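PDB 4H41: putative alpha-L-fucosidase from Bacteroides thetaiotaomicron, which probably hydrolyses alpha-linked L-fucose from host glycans, using a TIM-barrel scaffold. Local coordinates for residues G172-F177 / D231-V236; E225-F230 / D264-Q269. One frame throughout, in Å; residues are numbered along the deposited sequence.

Contact 1. Residues G172-F177 / D231-V236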
loop_
_atom_site.group_PDB
_atom_site.type_symbol
_atom_site.label_atom_id
_atom_site.label_comp_id
_atom_site.label_asym_id
_atom_site.label_seq_id
_atom_site.Cartn_x
_atom_site.Cartn_y
_atom_site.Cartn_z
ATOM N N GLY B 172 8.515 -29.865 18.076
ATOM C CA GLY B 172 9.334 -29.174 19.062
ATOM C C GLY B 172 8.727 -27.988 19.788
ATOM O O GLY B 172 9.405 -27.404 20.628
ATOM N N ALA B 173 7.463 -27.617 19.512
ATOM C CA ALA B 173 6.872 -26.413 20.133
ATOM C C ALA B 173 6.668 -26.553 21.631
ATOM O O ALA B 173 6.997 -25.626 22.378
ATOM C CB ALA B 173 5.553 -26.057 19.468
ATOM N N ILE B 174 6.141 -27.688 22.078
ATOM C CA ILE B 174 5.864 -27.871 23.508
ATOM C C ILE B 174 7.193 -27.816 24.296
ATOM O O ILE B 174 7.309 -27.088 25.277
ATOM C CB ILE B 174 5.056 -29.158 23.800
ATOM C CG1 ILE B 174 3.614 -29.019 23.299
ATOM C CG2 ILE B 174 5.054 -29.475 25.300
ATOM C CD1 ILE B 174 2.813 -30.333 23.255
ATOM N N ASP B 175 8.211 -28.488 23.787
ATOM C CA ASP B 175 9.535 -28.499 24.403
ATOM C C ASP B 175 10.167 -27.115 24.373
ATOM O O ASP B 175 10.800 -26.697 25.343
ATOM C CB ASP B 175 10.446 -29.551 23.740
ATOM C CG ASP B 175 9.990 -30.971 24.103
ATOM O OD1 ASP B 175 9.727 -31.229 25.315
ATOM O OD2 ASP B 175 9.954 -31.824 23.217
ATOM N N ALA B 176 9.959 -26.392 23.268
ATOM C CA ALA B 176 10.523 -25.050 23.123
ATOM C C ALA B 176 9.901 -24.084 24.093
ATOM O O ALA B 176 10.610 -23.336 24.750
ATOM C CB ALA B 176 10.351 -24.547 21.702
ATOM N N PHE B 177 8.580 -24.066 24.166
ATOM C CA PHE B 177 7.855 -23.182 25.076
ATOM C C PHE B 177 8.204 -23.501 26.520
ATOM O O PHE B 177 8.388 -22.584 27.315
ATOM C CB PHE B 177 6.331 -23.305 24.857
ATOM C CG PHE B 177 5.765 -22.772 23.559
ATOM C CD1 PHE B 177 6.307 -21.648 22.951
ATOM C CD2 PHE B 177 4.632 -23.332 22.999
ATOM C CE1 PHE B 177 5.779 -21.161 21.758
ATOM C CE2 PHE B 177 4.062 -22.788 21.850
ATOM C CZ PHE B 177 4.653 -21.733 21.226
ATOM N N ASP B 231 -1.563 -28.316 28.175
ATOM C CA ASP B 231 -1.171 -29.320 29.169
ATOM C C ASP B 231 0.343 -29.323 29.372
ATOM O O ASP B 231 0.808 -29.430 30.514
ATOM C CB ASP B 231 -1.660 -30.716 28.747
ATOM C CG ASP B 231 -1.385 -31.776 29.801
ATOM O OD1 ASP B 231 -1.803 -31.583 30.958
ATOM O OD2 ASP B 231 -0.625 -32.706 29.512
ATOM N N GLY B 232 1.099 -29.197 28.285
ATOM C CA GLY B 232 2.552 -29.197 28.339
ATOM C C GLY B 232 3.217 -27.910 28.782
ATOM O O GLY B 232 4.305 -27.962 29.348
ATOM N N ILE B 233 2.581 -26.753 28.586
ATOM C CA ILE B 233 3.271 -25.466 28.837
ATOM C C ILE B 233 2.719 -24.610 29.961
ATOM O O ILE B 233 3.371 -23.617 30.297
ATOM C CB ILE B 233 3.272 -24.619 27.525
ATOM C CG1 ILE B 233 1.879 -23.994 27.183
ATOM C CG2 ILE B 233 3.797 -25.437 26.354
ATOM C CD1 ILE B 233 1.834 -23.002 26.035
ATOM N N HIS B 234 1.533 -24.892 30.490
ATOM C CA HIS B 234 0.883 -23.985 31.432
ATOM C C HIS B 234 1.688 -23.684 32.712
ATOM O O HIS B 234 1.422 -22.661 33.329
ATOM C CB HIS B 234 -0.507 -24.500 31.847
ATOM C CG HIS B 234 -0.463 -25.666 32.780
ATOM N ND1 HIS B 234 -0.542 -25.494 34.152
ATOM C CD2 HIS B 234 -0.318 -26.981 32.517
ATOM C CE1 HIS B 234 -0.454 -26.710 34.678
ATOM N NE2 HIS B 234 -0.333 -27.634 33.736
ATOM N N GLU B 235 2.639 -24.519 33.109
ATOM C CA GLU B 235 3.385 -24.236 34.337
ATOM C C GLU B 235 4.365 -23.092 34.154
ATOM O O GLU B 235 4.725 -22.479 35.144
ATOM C CB GLU B 235 4.083 -25.461 34.890
ATOM C CG GLU B 235 3.081 -26.497 35.368
ATOM C CD GLU B 235 3.632 -27.688 36.139
ATOM O OE1 GLU B 235 4.761 -27.595 36.673
ATOM O OE2 GLU B 235 2.917 -28.712 36.226
ATOM N N VAL B 236 4.762 -22.780 32.922
ATOM C CA VAL B 236 5.710 -21.695 32.667
ATOM C C VAL B 236 5.207 -20.661 31.658
ATOM O O VAL B 236 5.930 -19.709 31.405
ATOM C CB VAL B 236 7.088 -22.246 32.257
ATOM C CG1 VAL B 236 7.725 -23.057 33.391
ATOM C CG2 VAL B 236 7.008 -23.066 30.978
#
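F177 N donates a 2.9 Å hydrogen bond to A173 O, a bond of the first turn of helix 173-187 that holds F177 where it meets I233 of helix 219-233. Both helices belong to the outer layer of a TIM barrel, one on each side of strand 193-195 in the chain, and the contact joins the first turn of the earlier helix to the end of the later one. The CA atoms of I174 and G232 are 6.0 Å apart, and I174 CG2 packs on G232 CA at 3.9 Å. The close approach is consistent with the glycine, since a CB built on it would come within 2.6 Å of the same methyl, a plain clash. G232 O also accepts a hydrogen bond from R178 NH1, which adds a polar link between the two helices.

I233 CG2 is the methyl that meets F177: it lies 3.6 Å from F177 CB and sits at the edge of the phenyl ring, near its plane. The two side chains lie side by side, with I233 CD1 4.1 Å from F177 CD2. The first torsion of I233 explains this: with chi1 74°, CG1 occupies the crowded position between N and C, and CG2 is turned beside the backbone N, facing the neighbouring helix. Both side chains point the same way and reach I195 of the barrel strand.

At the start of helix 173-187, G172 occupies the N-cap position, and it and D175 line a pocket holding a bound polyether. Past the end of helix 219-233, V236 N bonds back to I233 O and V236 O receives a hydrogen bond from T193 OG1, a fold of the chain that puts V236 CG2 3.9 Å from F177 O.

Contact 2. Residues E225-F230 / D264-Q269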
loop_
_atom_site.group_PDB
_atom_site.type_symbol
_atom_site.label_atom_id
_atom_site.label_comp_id
_atom_site.label_asym_id
_atom_site.label_seq_id
_atom_site.Cartn_x
_atom_site.Cartn_y
_atom_site.Cartn_z
ATOM N N GLU B 225 -5.822 -30.111 19.783
ATOM C CA GLU B 225 -4.398 -29.827 19.709
ATOM C C GLU B 225 -3.939 -28.847 20.797
ATOM O O GLU B 225 -2.901 -29.057 21.411
ATOM C CB GLU B 225 -4.011 -29.309 18.318
ATOM C CG GLU B 225 -4.222 -30.379 17.245
ATOM C CD GLU B 225 -3.823 -30.026 15.825
ATOM O OE1 GLU B 225 -3.170 -28.980 15.617
ATOM O OE2 GLU B 225 -4.206 -30.774 14.894
ATOM N N TRP B 226 -4.721 -27.813 21.061
ATOM C CA TRP B 226 -4.347 -26.829 22.060
ATOM C C TRP B 226 -4.528 -27.351 23.471
ATOM O O TRP B 226 -3.789 -26.942 24.360
ATOM C CB TRP B 226 -5.068 -25.511 21.810
ATOM C CG TRP B 226 -4.364 -24.781 20.721
ATOM C CD1 TRP B 226 -4.640 -24.816 19.383
ATOM C CD2 TRP B 226 -3.128 -24.074 20.856
ATOM N NE1 TRP B 226 -3.670 -24.137 18.685
ATOM C CE2 TRP B 226 -2.727 -23.676 19.564
ATOM C CE3 TRP B 226 -2.327 -23.725 21.956
ATOM C CZ2 TRP B 226 -1.595 -22.878 19.346
ATOM C CZ3 TRP B 226 -1.197 -22.953 21.739
ATOM C CH2 TRP B 226 -0.819 -22.569 20.449
ATOM N N ASN B 227 -5.396 -28.344 23.664
ATOM C CA ASN B 227 -5.487 -29.035 24.956
ATOM C C ASN B 227 -4.141 -29.681 25.270
ATOM O O ASN B 227 -3.620 -29.569 26.383
ATOM C CB ASN B 227 -6.603 -30.084 24.916
ATOM C CG ASN B 227 -6.744 -30.824 26.185
ATOM O OD1 ASN B 227 -7.032 -30.222 27.217
ATOM N ND2 ASN B 227 -6.533 -32.133 26.162
ATOM N N GLU B 228 -3.524 -30.309 24.258
ATOM C CA GLU B 228 -2.215 -30.935 24.441
ATOM C C GLU B 228 -1.115 -29.903 24.675
ATOM O O GLU B 228 -0.231 -30.122 25.504
ATOM C CB GLU B 228 -1.831 -31.776 23.208
ATOM C CG GLU B 228 -2.712 -32.993 23.027
ATOM C CD GLU B 228 -2.227 -33.988 21.988
ATOM O OE1 GLU B 228 -1.101 -34.509 22.151
ATOM O OE2 GLU B 228 -2.989 -34.282 21.038
ATOM N N ILE B 229 -1.149 -28.800 23.940
ATOM C CA ILE B 229 -0.121 -27.773 24.082
ATOM C C ILE B 229 -0.223 -27.147 25.456
ATOM O O ILE B 229 0.782 -27.108 26.161
ATOM C CB ILE B 229 -0.182 -26.721 22.944
ATOM C CG1 ILE B 229 0.212 -27.382 21.633
ATOM C CG2 ILE B 229 0.727 -25.547 23.241
ATOM C CD1 ILE B 229 -0.344 -26.684 20.429
ATOM N N PHE B 230 -1.424 -26.699 25.848
ATOM C CA PHE B 230 -1.599 -26.064 27.159
ATOM C C PHE B 230 -1.261 -27.016 28.307
ATOM O O PHE B 230 -0.580 -26.584 29.222
ATOM C CB PHE B 230 -2.962 -25.464 27.327
ATOM C CG PHE B 230 -3.257 -24.288 26.429
ATOM C CD1 PHE B 230 -2.256 -23.388 26.057
ATOM C CD2 PHE B 230 -4.519 -24.090 25.931
ATOM C CE1 PHE B 230 -2.551 -22.302 25.231
ATOM C CE2 PHE B 230 -4.794 -23.026 25.078
ATOM C CZ PHE B 230 -3.821 -22.118 24.777
ATOM N N ASP B 264 -9.131 -21.865 31.245
ATOM C CA ASP B 264 -9.666 -22.198 32.570
ATOM C C ASP B 264 -9.221 -23.582 33.048
ATOM O O ASP B 264 -8.872 -23.741 34.214
ATOM C CB ASP B 264 -11.180 -22.120 32.574
ATOM C CG ASP B 264 -11.709 -20.697 32.509
ATOM O OD1 ASP B 264 -10.881 -19.734 32.600
ATOM O OD2 ASP B 264 -12.921 -20.535 32.315
ATOM N N LYS B 265 -9.206 -24.561 32.139
ATOM C CA LYS B 265 -8.782 -25.922 32.471
ATOM C C LYS B 265 -7.341 -25.965 32.966
ATOM O O LYS B 265 -7.019 -26.745 33.851
ATOM C CB LYS B 265 -8.931 -26.807 31.231
ATOM C CG LYS B 265 -8.585 -28.265 31.468
ATOM C CD LYS B 265 -8.991 -29.067 30.257
ATOM C CE LYS B 265 -8.623 -30.520 30.401
ATOM N NZ LYS B 265 -8.907 -31.237 29.123
ATOM N N TYR B 266 -6.482 -25.136 32.397
ATOM C CA TYR B 266 -5.053 -25.121 32.730
ATOM C C TYR B 266 -4.603 -23.928 33.550
ATOM O O TYR B 266 -3.403 -23.807 33.816
ATOM C CB TYR B 266 -4.253 -25.219 31.440
ATOM C CG TYR B 266 -4.447 -26.569 30.797
ATOM C CD1 TYR B 266 -3.949 -27.724 31.397
ATOM C CD2 TYR B 266 -5.255 -26.718 29.684
ATOM C CE1 TYR B 266 -4.210 -28.984 30.869
ATOM C CE2 TYR B 266 -5.514 -27.976 29.144
ATOM C CZ TYR B 266 -4.959 -29.103 29.715
ATOM O OH TYR B 266 -5.238 -30.352 29.223
ATOM N N GLY B 267 -5.551 -23.182 34.108
ATOM C CA GLY B 267 -5.249 -22.068 34.986
ATOM C C GLY B 267 -4.452 -20.952 34.354
ATOM O O GLY B 267 -3.663 -20.301 35.031
HETATM N N MSE B 268 -4.681 -20.669 33.077
HETATM C CA MSE B 268 -3.969 -19.609 32.399
HETATM C C MSE B 268 -4.875 -18.435 32.208
HETATM O O MSE B 268 -6.094 -18.612 32.133
HETATM C CB MSE B 268 -3.487 -20.093 31.029
HETATM C CG MSE B 268 -2.497 -21.249 31.109
HETATM SE SE MSE B 268 -2.150 -22.009 29.363
HETATM C CE MSE B 268 -1.348 -20.525 28.527
ATOM N N GLN B 269 -4.291 -17.252 32.043
ATOM C CA GLN B 269 -5.069 -16.053 31.687
ATOM C C GLN B 269 -5.421 -16.145 30.230
ATOM O O GLN B 269 -4.650 -16.705 29.423
ATOM C CB GLN B 269 -4.287 -14.753 31.976
ATOM C CG GLN B 269 -4.155 -14.474 33.481
ATOM C CD GLN B 269 -3.644 -13.082 33.837
ATOM O OE1 GLN B 269 -3.554 -12.180 32.994
ATOM N NE2 GLN B 269 -3.451 -12.820 35.145
#
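N227 OD1 is gripped by two donors, Y266 OH at 2.7 Å and K265 NZ at 2.9 Å, which come from opposite faces of the amide. The phenol stands above the carbonyl plane, 51° out of it, and the extended lysine arrives at a smaller tilt. With CG anti to the backbone N (chi1 180°), N227 reaches across to the end of helix 252-266.

The tyrosine ring is wedged between the helices: F230 C lies over the centre of one face, K265 CG over the rim of the other, and F230 CB touches Y266 CD2 at 3.5 Å. A phenylalanine in place of Y266 lacks one of the two donors that grip N227 OD1, and would probably keep this packing but leave the amide freer to turn.

At the F230 ring, selenomethionine M268 makes a Met-aromatic contact, its SE 4.2 Å obliquely from the ring centroid. A Schellman turn at G267 brings it there, and W226, L262 and strand residues C240 and F242 surround F230. Two adjacent outer helices of the barrel meet through apolar packing topped by a shared amide oxygen, whose two donors, one of them charged, probably hold the amide's rotation.

Contacts 1 and 2 have centres 10 Å apart, on the same side of the barrel and about 19 Å from the centre of the chain. Helix 219-233 is common to both, packing against helix 173-187 in contact 1 and helix 252-266 in contact 2. Along the chain the segments alternate: 172-177, 225-230, 231-236, 264-269. The two contacts also touch directly, D231 CA lying 3.5 Å from Y266 CE1 and I174 CD1 3.8 Å from E228 O. Three successive helices of the outer layer are thereby tied side by side, next to the chain segments leading into strands 239-243 and 269-273, as expected of consecutive beta-alpha units in a TIM barrel.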